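Local structure of E3 SUMO-protein ligase SIZ1 (Saccharomyces cerevisiae, 3I2D) at residues Y74-L79 / Y120-M125; M85-T90 / G94-K99; Y107-N112 / G199-M204; A169-H174 / N182-I187. The protein acts as an E3 ligase that attaches SUMO (Smt3) to septins and PCNA, its SP-RING zinc finger mediating interaction with UBC9. One frame throughout, in Å; residues are numbered along the deposited sequence.

Contact 1: residues Y74-L79 / Y120-M125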
loop_
_atom_site.group_PDB
_atom_site.type_symbol
_atom_site.label_atom_id
_atom_site.label_comp_id
_atom_site.label_asym_id
_atom_site.label_seq_id
_atom_site.Cartn_x
_atom_site.Cartn_y
_atom_site.Cartn_z
ATOM N N TYR A 74 -1.868 -4.504 3.413
ATOM C CA TYR A 74 -2.892 -5.344 3.992
ATOM C C TYR A 74 -3.244 -6.405 2.959
ATOM O O TYR A 74 -3.111 -6.186 1.755
ATOM C CB TYR A 74 -4.098 -4.520 4.445
ATOM C CG TYR A 74 -4.797 -3.705 3.383
ATOM C CD1 TYR A 74 -5.513 -4.326 2.355
ATOM C CD2 TYR A 74 -4.803 -2.309 3.445
ATOM C CE1 TYR A 74 -6.221 -3.581 1.419
ATOM C CE2 TYR A 74 -5.504 -1.557 2.516
ATOM C CZ TYR A 74 -6.211 -2.198 1.503
ATOM O OH TYR A 74 -6.882 -1.457 0.557
ATOM N N LYS A 75 -3.649 -7.573 3.430
ATOM C CA LYS A 75 -3.966 -8.669 2.538
ATOM C C LYS A 75 -5.350 -9.202 2.864
ATOM O O LYS A 75 -5.621 -9.592 4.005
ATOM C CB LYS A 75 -2.911 -9.766 2.712
ATOM C CG LYS A 75 -2.803 -10.774 1.583
ATOM C CD LYS A 75 -1.560 -11.646 1.760
ATOM C CE LYS A 75 -0.296 -10.779 1.864
ATOM N NZ LYS A 75 0.987 -11.546 1.977
ATOM N N ILE A 76 -6.230 -9.197 1.864
ATOM C CA ILE A 76 -7.587 -9.689 2.055
ATOM C C ILE A 76 -7.492 -11.197 2.258
ATOM O O ILE A 76 -7.025 -11.927 1.380
ATOM C CB ILE A 76 -8.464 -9.351 0.842
ATOM C CG1 ILE A 76 -8.690 -7.841 0.793
ATOM C CG2 ILE A 76 -9.778 -10.083 0.928
ATOM C CD1 ILE A 76 -9.496 -7.382 -0.405
ATOM N N GLN A 77 -7.923 -11.648 3.430
ATOM C CA GLN A 77 -7.849 -13.054 3.796
ATOM C C GLN A 77 -9.168 -13.793 3.685
ATOM O O GLN A 77 -9.261 -14.788 2.967
ATOM C CB GLN A 77 -7.345 -13.166 5.224
ATOM C CG GLN A 77 -6.177 -14.090 5.427
ATOM C CD GLN A 77 -5.509 -13.826 6.759
ATOM O OE1 GLN A 77 -6.148 -13.909 7.814
ATOM N NE2 GLN A 77 -4.221 -13.492 6.723
ATOM N N ARG A 78 -10.183 -13.313 4.398
ATOM C CA ARG A 78 -11.494 -13.960 4.387
ATOM C C ARG A 78 -12.613 -12.974 4.161
ATOM O O ARG A 78 -12.529 -11.823 4.579
ATOM C CB ARG A 78 -11.765 -14.639 5.725
ATOM C CG ARG A 78 -12.449 -15.983 5.633
ATOM C CD ARG A 78 -11.419 -17.103 5.606
ATOM N NE ARG A 78 -10.406 -16.930 6.651
ATOM C CZ ARG A 78 -10.672 -16.774 7.949
ATOM N NH1 ARG A 78 -11.929 -16.769 8.386
ATOM N NH2 ARG A 78 -9.673 -16.618 8.814
ATOM N N LEU A 79 -13.670 -13.428 3.506
ATOM C CA LEU A 79 -14.829 -12.579 3.291
ATOM C C LEU A 79 -15.890 -12.978 4.301
ATOM O O LEU A 79 -16.210 -14.156 4.417
ATOM C CB LEU A 79 -15.430 -12.768 1.893
ATOM C CG LEU A 79 -16.759 -11.991 1.766
ATOM C CD1 LEU A 79 -16.609 -10.825 0.795
ATOM C CD2 LEU A 79 -17.863 -12.915 1.307
ATOM N N TYR A 120 -12.136 -5.006 7.679
ATOM C CA TYR A 120 -12.274 -3.812 6.859
ATOM C C TYR A 120 -13.523 -3.832 5.994
ATOM O O TYR A 120 -13.927 -4.870 5.475
ATOM C CB TYR A 120 -11.046 -3.652 5.952
ATOM C CG TYR A 120 -9.824 -3.067 6.621
ATOM C CD1 TYR A 120 -9.792 -2.842 8.001
ATOM C CD2 TYR A 120 -8.707 -2.703 5.869
ATOM C CE1 TYR A 120 -8.682 -2.262 8.612
ATOM C CE2 TYR A 120 -7.587 -2.124 6.470
ATOM C CZ TYR A 120 -7.587 -1.906 7.837
ATOM O OH TYR A 120 -6.494 -1.318 8.428
ATOM N N LEU A 121 -14.153 -2.681 5.849
ATOM C CA LEU A 121 -15.308 -2.620 4.990
ATOM C C LEU A 121 -14.836 -1.881 3.738
ATOM O O LEU A 121 -14.202 -0.823 3.828
ATOM C CB LEU A 121 -16.433 -1.867 5.670
ATOM C CG LEU A 121 -17.700 -1.722 4.837
ATOM C CD1 LEU A 121 -18.211 -3.091 4.402
ATOM C CD2 LEU A 121 -18.726 -0.970 5.666
ATOM N N PHE A 122 -15.097 -2.469 2.576
ATOM C CA PHE A 122 -14.704 -1.863 1.309
ATOM C C PHE A 122 -15.940 -1.421 0.556
ATOM O O PHE A 122 -17.040 -1.921 0.799
ATOM C CB PHE A 122 -13.944 -2.853 0.413
ATOM C CG PHE A 122 -12.558 -3.160 0.881
ATOM C CD1 PHE A 122 -12.347 -3.955 2.000
ATOM C CD2 PHE A 122 -11.460 -2.645 0.208
ATOM C CE1 PHE A 122 -11.075 -4.229 2.438
ATOM C CE2 PHE A 122 -10.177 -2.913 0.641
ATOM C CZ PHE A 122 -9.984 -3.709 1.757
ATOM N N SER A 123 -15.748 -0.495 -0.373
ATOM C CA SER A 123 -16.838 -0.011 -1.180
ATOM C C SER A 123 -16.309 0.275 -2.560
ATOM O O SER A 123 -15.190 0.724 -2.710
ATOM C CB SER A 123 -17.414 1.257 -0.579
ATOM O OG SER A 123 -18.445 1.769 -1.396
ATOM N N GLY A 124 -17.114 0.003 -3.574
ATOM C CA GLY A 124 -16.702 0.266 -4.937
ATOM C C GLY A 124 -17.945 0.481 -5.766
ATOM O O GLY A 124 -19.037 0.152 -5.326
ATOM N N MET A 125 -17.807 1.037 -6.957
ATOM C CA MET A 125 -18.987 1.247 -7.788
ATOM C C MET A 125 -19.262 0.000 -8.623
ATOM O O MET A 125 -18.340 -0.719 -8.987
ATOM C CB MET A 125 -18.790 2.431 -8.736
ATOM C CG MET A 125 -18.343 3.705 -8.082
ATOM S SD MET A 125 -18.078 4.933 -9.365
ATOM C CE MET A 125 -19.245 6.164 -8.842
#

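Contact 2: residues M85-T90 / G94-K99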
loop_
_atom_site.group_PDB
_atom_site.type_symbol
_atom_site.label_atom_id
_atom_site.label_comp_id
_atom_site.label_asym_id
_atom_site.label_seq_id
_atom_site.Cartn_x
_atom_site.Cartn_y
_atom_site.Cartn_z
ATOM N N MET A 85 -23.398 -5.427 1.138
ATOM C CA MET A 85 -24.527 -4.532 0.929
ATOM C C MET A 85 -24.466 -3.824 -0.423
ATOM O O MET A 85 -23.441 -3.827 -1.110
ATOM C CB MET A 85 -24.559 -3.505 2.063
ATOM C CG MET A 85 -24.305 -4.134 3.425
ATOM S SD MET A 85 -24.040 -2.960 4.769
ATOM C CE MET A 85 -22.431 -2.290 4.379
ATOM N N ASN A 86 -25.581 -3.226 -0.807
ATOM C CA ASN A 86 -25.656 -2.500 -2.061
ATOM C C ASN A 86 -26.160 -1.108 -1.750
ATOM O O ASN A 86 -27.016 -0.930 -0.880
ATOM C CB ASN A 86 -26.618 -3.192 -3.016
ATOM C CG ASN A 86 -26.154 -4.578 -3.393
ATOM O OD1 ASN A 86 -25.363 -4.749 -4.323
ATOM N ND2 ASN A 86 -26.631 -5.583 -2.658
ATOM N N VAL A 87 -25.591 -0.124 -2.436
ATOM C CA VAL A 87 -25.981 1.263 -2.292
ATOM C C VAL A 87 -26.738 1.573 -3.571
ATOM O O VAL A 87 -26.227 1.370 -4.677
ATOM C CB VAL A 87 -24.751 2.179 -2.163
ATOM C CG1 VAL A 87 -25.170 3.639 -2.250
ATOM C CG2 VAL A 87 -24.065 1.928 -0.837
ATOM N N GLU A 88 -27.965 2.049 -3.424
ATOM C CA GLU A 88 -28.799 2.362 -4.580
ATOM C C GLU A 88 -28.737 3.820 -5.012
ATOM O O GLU A 88 -28.200 4.677 -4.308
ATOM C CB GLU A 88 -30.253 2.000 -4.280
ATOM C CG GLU A 88 -30.581 0.518 -4.387
ATOM C CD GLU A 88 -32.010 0.208 -3.957
ATOM O OE1 GLU A 88 -32.515 -0.884 -4.308
ATOM O OE2 GLU A 88 -32.624 1.055 -3.261
ATOM N N VAL A 89 -29.298 4.084 -6.185
ATOM C CA VAL A 89 -29.370 5.426 -6.731
ATOM C C VAL A 89 -30.627 6.046 -6.139
ATOM O O VAL A 89 -31.725 5.530 -6.335
ATOM C CB VAL A 89 -29.485 5.366 -8.238
ATOM C CG1 VAL A 89 -29.579 6.766 -8.811
ATOM C CG2 VAL A 89 -28.271 4.648 -8.798
ATOM N N THR A 90 -30.464 7.145 -5.410
ATOM C CA THR A 90 -31.586 7.805 -4.742
ATOM C C THR A 90 -31.316 9.292 -4.709
ATOM O O THR A 90 -30.168 9.700 -4.600
ATOM C CB THR A 90 -31.747 7.289 -3.272
ATOM O OG1 THR A 90 -32.761 8.038 -2.591
ATOM C CG2 THR A 90 -30.453 7.451 -2.505
ATOM N N GLY A 94 -30.841 7.175 1.939
ATOM C CA GLY A 94 -31.045 5.758 1.753
ATOM C C GLY A 94 -30.071 5.077 2.680
ATOM O O GLY A 94 -29.194 5.741 3.222
ATOM N N MET A 95 -30.207 3.777 2.887
ATOM C CA MET A 95 -29.273 3.097 3.754
ATOM C C MET A 95 -29.287 1.609 3.542
ATOM O O MET A 95 -30.257 1.050 3.037
ATOM C CB MET A 95 -29.579 3.387 5.219
ATOM C CG MET A 95 -30.857 2.781 5.714
ATOM S SD MET A 95 -31.013 3.036 7.484
ATOM C CE MET A 95 -31.772 4.709 7.556
ATOM N N CYS A 96 -28.180 0.978 3.908
ATOM C CA CYS A 96 -28.080 -0.455 3.810
ATOM C C CYS A 96 -27.508 -0.928 5.127
ATOM O O CYS A 96 -26.681 -0.260 5.747
ATOM C CB CYS A 96 -27.207 -0.882 2.631
ATOM S SG CYS A 96 -25.671 -0.025 2.519
ATOM N N SER A 97 -28.003 -2.070 5.569
ATOM C CA SER A 97 -27.577 -2.637 6.817
ATOM C C SER A 97 -27.198 -4.086 6.614
ATOM O O SER A 97 -27.434 -4.678 5.559
ATOM C CB SER A 97 -28.712 -2.536 7.837
ATOM O OG SER A 97 -29.896 -3.136 7.333
ATOM N N ALA A 98 -26.596 -4.651 7.640
ATOM C CA ALA A 98 -26.196 -6.033 7.601
ATOM C C ALA A 98 -26.030 -6.473 9.038
ATOM O O ALA A 98 -25.629 -5.696 9.906
ATOM C CB ALA A 98 -24.891 -6.190 6.844
ATOM N N LYS A 99 -26.391 -7.721 9.288
ATOM C CA LYS A 99 -26.258 -8.298 10.607
ATOM C C LYS A 99 -25.416 -9.532 10.348
ATOM O O LYS A 99 -25.611 -10.229 9.338
ATOM C CB LYS A 99 -27.628 -8.670 11.171
ATOM C CG LYS A 99 -28.531 -7.469 11.438
ATOM C CD LYS A 99 -29.899 -7.897 11.960
ATOM C CE LYS A 99 -30.756 -6.705 12.369
ATOM N NZ LYS A 99 -31.074 -5.805 11.224
#

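Contact 3: residues Y107-N112 / G199-M204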
loop_
_atom_site.group_PDB
_atom_site.type_symbol
_atom_site.label_atom_id
_atom_site.label_comp_id
_atom_site.label_asym_id
_atom_site.label_seq_id
_atom_site.Cartn_x
_atom_site.Cartn_y
_atom_site.Cartn_z
ATOM N N TYR A 107 -13.731 -14.686 14.648
ATOM C CA TYR A 107 -13.524 -13.902 15.864
ATOM C C TYR A 107 -12.119 -13.979 16.428
ATOM O O TYR A 107 -11.698 -13.104 17.176
ATOM C CB TYR A 107 -14.503 -14.316 16.970
ATOM C CG TYR A 107 -14.434 -13.381 18.157
ATOM C CD1 TYR A 107 -15.118 -12.164 18.147
ATOM C CD2 TYR A 107 -13.583 -13.644 19.227
ATOM C CE1 TYR A 107 -14.948 -11.222 19.169
ATOM C CE2 TYR A 107 -13.405 -12.711 20.250
ATOM C CZ TYR A 107 -14.086 -11.501 20.214
ATOM O OH TYR A 107 -13.881 -10.561 21.199
ATOM N N ASN A 108 -11.398 -15.033 16.074
ATOM C CA ASN A 108 -10.044 -15.236 16.571
ATOM C C ASN A 108 -9.035 -14.192 16.091
ATOM O O ASN A 108 -8.573 -13.335 16.860
ATOM C CB ASN A 108 -9.565 -16.627 16.162
ATOM C CG ASN A 108 -10.541 -17.718 16.567
ATOM O OD1 ASN A 108 -10.389 -18.879 16.175
ATOM N ND2 ASN A 108 -11.549 -17.353 17.357
ATOM N N LEU A 109 -8.690 -14.280 14.813
ATOM C CA LEU A 109 -7.732 -13.373 14.212
ATOM C C LEU A 109 -7.880 -11.942 14.730
ATOM O O LEU A 109 -6.891 -11.245 14.964
ATOM C CB LEU A 109 -7.911 -13.385 12.693
ATOM C CG LEU A 109 -8.211 -14.731 12.019
ATOM C CD1 LEU A 109 -8.042 -14.604 10.492
ATOM C CD2 LEU A 109 -7.271 -15.794 12.569
ATOM N N LEU A 110 -9.124 -11.517 14.924
ATOM C CA LEU A 110 -9.420 -10.159 15.368
ATOM C C LEU A 110 -9.270 -9.911 16.868
ATOM O O LEU A 110 -8.905 -8.808 17.294
ATOM C CB LEU A 110 -10.840 -9.787 14.925
ATOM C CG LEU A 110 -11.222 -10.233 13.509
ATOM C CD1 LEU A 110 -12.631 -9.792 13.188
ATOM C CD2 LEU A 110 -10.250 -9.659 12.504
ATOM N N SER A 111 -9.554 -10.944 17.658
ATOM C CA SER A 111 -9.496 -10.873 19.117
ATOM C C SER A 111 -8.158 -10.431 19.728
ATOM O O SER A 111 -8.025 -9.282 20.166
ATOM C CB SER A 111 -9.900 -12.228 19.692
ATOM O OG SER A 111 -9.098 -13.249 19.135
ATOM N N ASN A 112 -7.190 -11.351 19.761
ATOM C CA ASN A 112 -5.848 -11.120 20.323
ATOM C C ASN A 112 -5.393 -9.647 20.411
ATOM O O ASN A 112 -5.681 -8.847 19.515
ATOM C CB ASN A 112 -4.822 -11.931 19.513
ATOM C CG ASN A 112 -3.436 -11.948 20.153
ATOM O OD1 ASN A 112 -3.277 -12.368 21.302
ATOM N ND2 ASN A 112 -2.427 -11.504 19.406
ATOM N N GLY A 199 -17.238 -6.967 3.350
ATOM C CA GLY A 199 -16.581 -7.010 4.640
ATOM C C GLY A 199 -15.515 -8.073 4.523
ATOM O O GLY A 199 -15.806 -9.204 4.148
ATOM N N TYR A 200 -14.274 -7.714 4.806
ATOM C CA TYR A 200 -13.173 -8.667 4.716
ATOM C C TYR A 200 -12.316 -8.618 5.968
ATOM O O TYR A 200 -12.092 -7.538 6.541
ATOM C CB TYR A 200 -12.232 -8.338 3.549
ATOM C CG TYR A 200 -12.753 -8.570 2.150
ATOM C CD1 TYR A 200 -12.884 -7.510 1.253
ATOM C CD2 TYR A 200 -13.020 -9.854 1.685
ATOM C CE1 TYR A 200 -13.258 -7.725 -0.079
ATOM C CE2 TYR A 200 -13.393 -10.077 0.358
ATOM C CZ TYR A 200 -13.507 -9.007 -0.516
ATOM O OH TYR A 200 -13.854 -9.231 -1.831
ATOM N N ILE A 201 -11.849 -9.790 6.395
ATOM C CA ILE A 201 -10.917 -9.862 7.511
ATOM C C ILE A 201 -9.615 -9.768 6.723
ATOM O O ILE A 201 -9.359 -10.585 5.834
ATOM C CB ILE A 201 -10.969 -11.216 8.258
ATOM C CG1 ILE A 201 -12.200 -11.277 9.156
ATOM C CG2 ILE A 201 -9.750 -11.370 9.136
ATOM C CD1 ILE A 201 -12.361 -12.588 9.866
ATOM N N VAL A 202 -8.818 -8.748 7.002
ATOM C CA VAL A 202 -7.565 -8.574 6.289
ATOM C C VAL A 202 -6.410 -8.668 7.260
ATOM O O VAL A 202 -6.564 -8.447 8.468
ATOM C CB VAL A 202 -7.488 -7.191 5.581
ATOM C CG1 VAL A 202 -8.713 -6.987 4.664
ATOM C CG2 VAL A 202 -7.398 -6.081 6.624
ATOM N N GLU A 203 -5.249 -9.001 6.722
ATOM C CA GLU A 203 -4.070 -9.102 7.543
ATOM C C GLU A 203 -3.217 -7.861 7.355
ATOM O O GLU A 203 -2.848 -7.510 6.232
ATOM C CB GLU A 203 -3.248 -10.342 7.174
ATOM C CG GLU A 203 -2.030 -10.531 8.093
ATOM C CD GLU A 203 -1.157 -11.719 7.724
ATOM O OE1 GLU A 203 -1.624 -12.872 7.862
ATOM O OE2 GLU A 203 -0.001 -11.492 7.297
ATOM N N MET A 204 -2.912 -7.199 8.464
ATOM C CA MET A 204 -2.075 -6.015 8.443
ATOM C C MET A 204 -0.676 -6.455 8.068
ATOM O O MET A 204 -0.137 -7.382 8.681
ATOM C CB MET A 204 -2.004 -5.388 9.830
ATOM C CG MET A 204 -3.313 -4.928 10.401
ATOM S SD MET A 204 -3.844 -3.451 9.570
ATOM C CE MET A 204 -4.621 -4.171 8.099
#

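Contact 4: residues A169-H174 / N182-I187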
loop_
_atom_site.group_PDB
_atom_site.type_symbol
_atom_site.label_atom_id
_atom_site.label_comp_id
_atom_site.label_asym_id
_atom_site.label_seq_id
_atom_site.Cartn_x
_atom_site.Cartn_y
_atom_site.Cartn_z
ATOM N N ALA A 169 -12.935 1.063 5.758
ATOM C CA ALA A 169 -13.251 1.463 7.118
ATOM C C ALA A 169 -13.017 0.308 8.099
ATOM O O ALA A 169 -13.469 -0.804 7.876
ATOM C CB ALA A 169 -14.690 1.938 7.189
ATOM N N ASP A 170 -12.294 0.595 9.175
ATOM C CA ASP A 170 -11.976 -0.386 10.209
ATOM C C ASP A 170 -13.156 -0.557 11.163
ATOM O O ASP A 170 -13.395 0.319 11.998
ATOM C CB ASP A 170 -10.775 0.106 11.023
ATOM C CG ASP A 170 -10.047 -1.020 11.740
ATOM O OD1 ASP A 170 -10.690 -2.043 12.049
ATOM O OD2 ASP A 170 -8.830 -0.883 12.003
ATOM N N LEU A 171 -13.881 -1.673 11.050
ATOM C CA LEU A 171 -15.029 -1.959 11.933
ATOM C C LEU A 171 -14.591 -2.631 13.239
ATOM O O LEU A 171 -15.269 -2.537 14.258
ATOM C CB LEU A 171 -16.021 -2.925 11.269
ATOM C CG LEU A 171 -16.553 -2.691 9.867
ATOM C CD1 LEU A 171 -17.399 -3.879 9.454
ATOM C CD2 LEU A 171 -17.355 -1.428 9.835
ATOM N N THR A 172 -13.457 -3.319 13.176
ATOM C CA THR A 172 -12.894 -4.087 14.277
ATOM C C THR A 172 -13.025 -3.634 15.724
ATOM O O THR A 172 -13.466 -4.407 16.572
ATOM C CB THR A 172 -11.444 -4.367 14.001
ATOM O OG1 THR A 172 -11.280 -4.588 12.594
ATOM C CG2 THR A 172 -11.009 -5.607 14.747
ATOM N N PRO A 173 -12.638 -2.393 16.038
ATOM C CA PRO A 173 -12.766 -1.966 17.436
ATOM C C PRO A 173 -14.193 -1.830 17.967
ATOM O O PRO A 173 -14.381 -1.516 19.139
ATOM C CB PRO A 173 -12.015 -0.631 17.461
ATOM C CG PRO A 173 -12.222 -0.097 16.084
ATOM C CD PRO A 173 -11.998 -1.344 15.225
ATOM N N HIS A 174 -15.195 -2.071 17.129
ATOM C CA HIS A 174 -16.587 -1.933 17.563
ATOM C C HIS A 174 -17.400 -3.209 17.440
ATOM O O HIS A 174 -18.626 -3.185 17.547
ATOM C CB HIS A 174 -17.272 -0.818 16.774
ATOM C CG HIS A 174 -16.517 0.468 16.799
ATOM N ND1 HIS A 174 -16.401 1.234 17.938
ATOM C CD2 HIS A 174 -15.759 1.075 15.856
ATOM C CE1 HIS A 174 -15.597 2.255 17.696
ATOM N NE2 HIS A 174 -15.193 2.179 16.442
ATOM N N ASN A 182 -23.766 -8.716 15.307
ATOM C CA ASN A 182 -23.202 -7.409 15.004
ATOM C C ASN A 182 -24.086 -6.724 13.987
ATOM O O ASN A 182 -24.722 -7.379 13.160
ATOM C CB ASN A 182 -21.800 -7.551 14.415
ATOM C CG ASN A 182 -20.754 -7.826 15.464
ATOM O OD1 ASN A 182 -20.490 -6.990 16.337
ATOM N ND2 ASN A 182 -20.144 -9.004 15.389
ATOM N N ASN A 183 -24.123 -5.403 14.038
ATOM C CA ASN A 183 -24.932 -4.666 13.089
ATOM C C ASN A 183 -24.170 -3.500 12.475
ATOM O O ASN A 183 -23.662 -2.626 13.179
ATOM C CB ASN A 183 -26.207 -4.157 13.759
ATOM C CG ASN A 183 -27.388 -4.165 12.817
ATOM O OD1 ASN A 183 -27.487 -3.339 11.901
ATOM N ND2 ASN A 183 -28.291 -5.119 13.023
ATOM N N VAL A 184 -24.093 -3.505 11.151
ATOM C CA VAL A 184 -23.413 -2.456 10.415
ATOM C C VAL A 184 -24.446 -1.714 9.603
ATOM O O VAL A 184 -25.293 -2.326 8.963
ATOM C CB VAL A 184 -22.387 -3.030 9.443
ATOM C CG1 VAL A 184 -21.748 -1.905 8.655
ATOM C CG2 VAL A 184 -21.341 -3.804 10.205
ATOM N N GLU A 185 -24.375 -0.393 9.615
ATOM C CA GLU A 185 -25.327 0.382 8.848
ATOM C C GLU A 185 -24.648 1.539 8.126
ATOM O O GLU A 185 -23.913 2.317 8.737
ATOM C CB GLU A 185 -26.411 0.911 9.774
ATOM C CG GLU A 185 -27.657 1.391 9.065
ATOM C CD GLU A 185 -28.770 1.728 10.044
ATOM O OE1 GLU A 185 -29.166 0.831 10.831
ATOM O OE2 GLU A 185 -29.242 2.889 10.026
ATOM N N LEU A 186 -24.874 1.628 6.817
ATOM C CA LEU A 186 -24.319 2.714 6.015
ATOM C C LEU A 186 -25.457 3.618 5.561
ATOM O O LEU A 186 -26.381 3.186 4.877
ATOM C CB LEU A 186 -23.597 2.193 4.772
ATOM C CG LEU A 186 -23.076 3.308 3.851
ATOM C CD1 LEU A 186 -21.822 3.951 4.435
ATOM C CD2 LEU A 186 -22.763 2.720 2.491
ATOM N N ILE A 187 -25.387 4.874 5.955
ATOM C CA ILE A 187 -26.393 5.836 5.570
ATOM C C ILE A 187 -25.783 6.724 4.497
ATOM O O ILE A 187 -24.744 7.342 4.716
ATOM C CB ILE A 187 -26.790 6.715 6.752
ATOM C CG1 ILE A 187 -27.387 5.843 7.858
ATOM C CG2 ILE A 187 -27.772 7.779 6.299
ATOM C CD1 ILE A 187 -27.825 6.635 9.050
#

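Contact 1: residues Y74-L79 / Y120-M125
Three aromatic side chains, Tyr74 from one segment and Tyr120 and Phe122 from the other, make nearly all of this buried contact. Tyr74 and Tyr120 form a T-shaped pair in which an edge of the Tyr120 ring is directed at the face of Tyr74, with the planes at 78°. CE2 of Tyr120 is the leading atom, 4.1 Å from Tyr74 CD2. Phe122 meets the far part of the same tyrosine obliquely. Its CZ lies 3.8 Å from Tyr74 CE1, and the phenol OH of Tyr74 reaches the Phe122 edge close to the ring plane, 3.6 Å from Phe122 CE2. Tyr74 carries its CG between the backbone N and carbonyl carbon (chi1 59°), which swings the ring across toward both partners.

Both strands belong to one antiparallel sheet of the PINIT domain. Strand 195-204 runs between strands 74-90 and 117-125, and the two short segments stand at 88° to each other, their axes 10.3 Å apart. Gln77 and Arg78 both face Ile201 of that middle strand, forming a classic beta bulge.

The aliphatic share is small: Ile76 reaches forward with CD1 to 4.3 Å from Phe122 CZ. A serine in place of Tyr74 would probably leave the Tyr120 edge without its facing ring and open a gap beside Phe122 CZ. Beyond the segments, Ile137 touches Tyr74, while the ring of Phe68 meets that of Phe122.

Contact 2: residues M85-T90 / G94-K99
Met85 and Cys96 meet where two antiparallel sheets of the PINIT domain come together, strand 74-90 belonging to one and strand 93-100 to the other. The short segments 85-87 and 94-99 run antiparallel at 176°, but their axes are 6.8 Å apart and side chains fill the gap. Met85 CB lies 3.7 Å from Cys96 SG, and beyond it the thioether reaches along the opposing strand, SD coming to 3.9 Å from Ala98 CB. A bend at chi3 (-71°) turns the terminal methyl CE of Met85 toward Leu121 of strand 117-125, in the first sheet. Cys96 also packs its CB against the backbone, 3.5 Å from Asn86 O, and Val87 CG2 stands 4.2 Å from Cys96 SG. Shortening Met85 to alanine would probably leave the Ala98 methyl without its sulfur neighbour and open a gap between the strands.

Each strand is positioned by its own sheet: Met85 pairs through its backbone with Leu197, and Cys96 with Leu186. Leu197 also touches the side chains of Met85 and Val87. Farther out, Asn86 points its CB away from the contact, and its OD1 accepts a hydrogen bond from Lys196 NZ. At the connecting turn, Thr90 CG2 approaches Gly94 N at 4.5 Å, while Thr90 OG1 is hydrogen-bonded to Gly92 N.

Contact 3: residues Y107-N112 / G199-M204
Leu109 and Leu110 of helix 104-111 pack on Ile201 of strand 195-204, a small apolar contact between a helix and the face of an antiparallel sheet in the PINIT domain. Strand 195-204 lies between strands 74-90 and 117-125, and the helix precedes the second of these in the chain.

One branch of Ile201 does most of the touching. Its CG2 methyl receives two leucine methyls: Leu110 CD2 at 3.8 Å and Leu109 CD1 at 3.9 Å. The two leucines differ in their approach. Leu109 points its CB at the strand and crosses the isoleucine at about a right angle, whereas Leu110 starts to one side and brings only its end close, meeting Ile201 more slantwise. CD2 of Leu110 also comes within 4.2 Å of Ile201 CG1, giving this leucine a second point of contact. In Ile201 the CG1 branch lies beside the backbone N (chi1 -77°), which puts CG2 opposite that nitrogen, facing the leucine methyls.

Neighbouring elements enclose the contact. Leu109 also touches Gln77 and Arg78, the bulged residues of strand 74-90 whose backbones both bond to Ile201, and His117 on the other adjoining strand. Leu110 is buried against Leu102 and Leu175 in the loops. Val202, next along the strand, turns its CB away from the helix, so neighbouring residues serve opposite faces of the sheet. Successive leucines on a helix resting on one branched side chain of a strand are an instance of alpha/beta packing, here over part of one face of the sheet, at its 195-204 strand.

Contact 4: residues A169-H174 / N182-I187
Leu171 holds CG beside its backbone N and opposite the carbonyl carbon (chi1 -50°), and Val184 has CG1 trans to its own N (chi1 178°), which leaves CG2 on the side where the leucine arrives. The two side chains cross at about a right angle, with Leu171 CD1 at 4.0 Å from Val184 CG2. This one buried methyl pair joins two antiparallel sheets of the PINIT domain: Leu171 follows the edge strand 169-170 of the first, and Val184 lies on strand 182-191 of the second. Around the pair, Leu119 and Ile152 touch the leucine, while Leu145 and Phe100 pack on the valine.

Asp170 helps to hold the turn after Leu171. Thr172 OG1 donates to Asp170 OD1 over 2.7 Å, approaching nearly in line with the carboxylate C-O bond. The Thr172 amide adds a weak bond to the same oxygen (Thr172 N to Asp170 OD1 3.2 Å), the pairing of an Asx turn. OD2 of Asp170 is engaged by a salt bridge to Arg118. The short 3-10 segment 172-173 follows, and the backbone bond from His174 N to Leu171 O, 2.9 Å, closes it.

At the other end the contact is polar but indirect. His174 O and Asn182 OD1 are 4.4 Å apart, both acceptors, and each is hydrogen-bonded to Asn148 ND2; Asn182 OD1 also takes the backbone N-H of Lys176.

All four contacts belong to the PINIT domain, away from the zinc site. Contacts 1 and 3 bear on the same sheet: contact 1 lies across two strands flanking 195-204, and contact 3 sets a helix on that middle strand. Contacts 2 and 4 instead reach between this sheet and the second one, and are tied by backbone pairing of strands 93-100 and 182-191. Contacts 1, 3 and 4 are buried, whereas contact 2 is only partly so and farthest from the chain's centre. Aromatic rings carry contact 1, sulfur-containing side chains contact 2, and branched aliphatics contacts 3 and 4, with contact 4 adding a hydrogen-bonded turn.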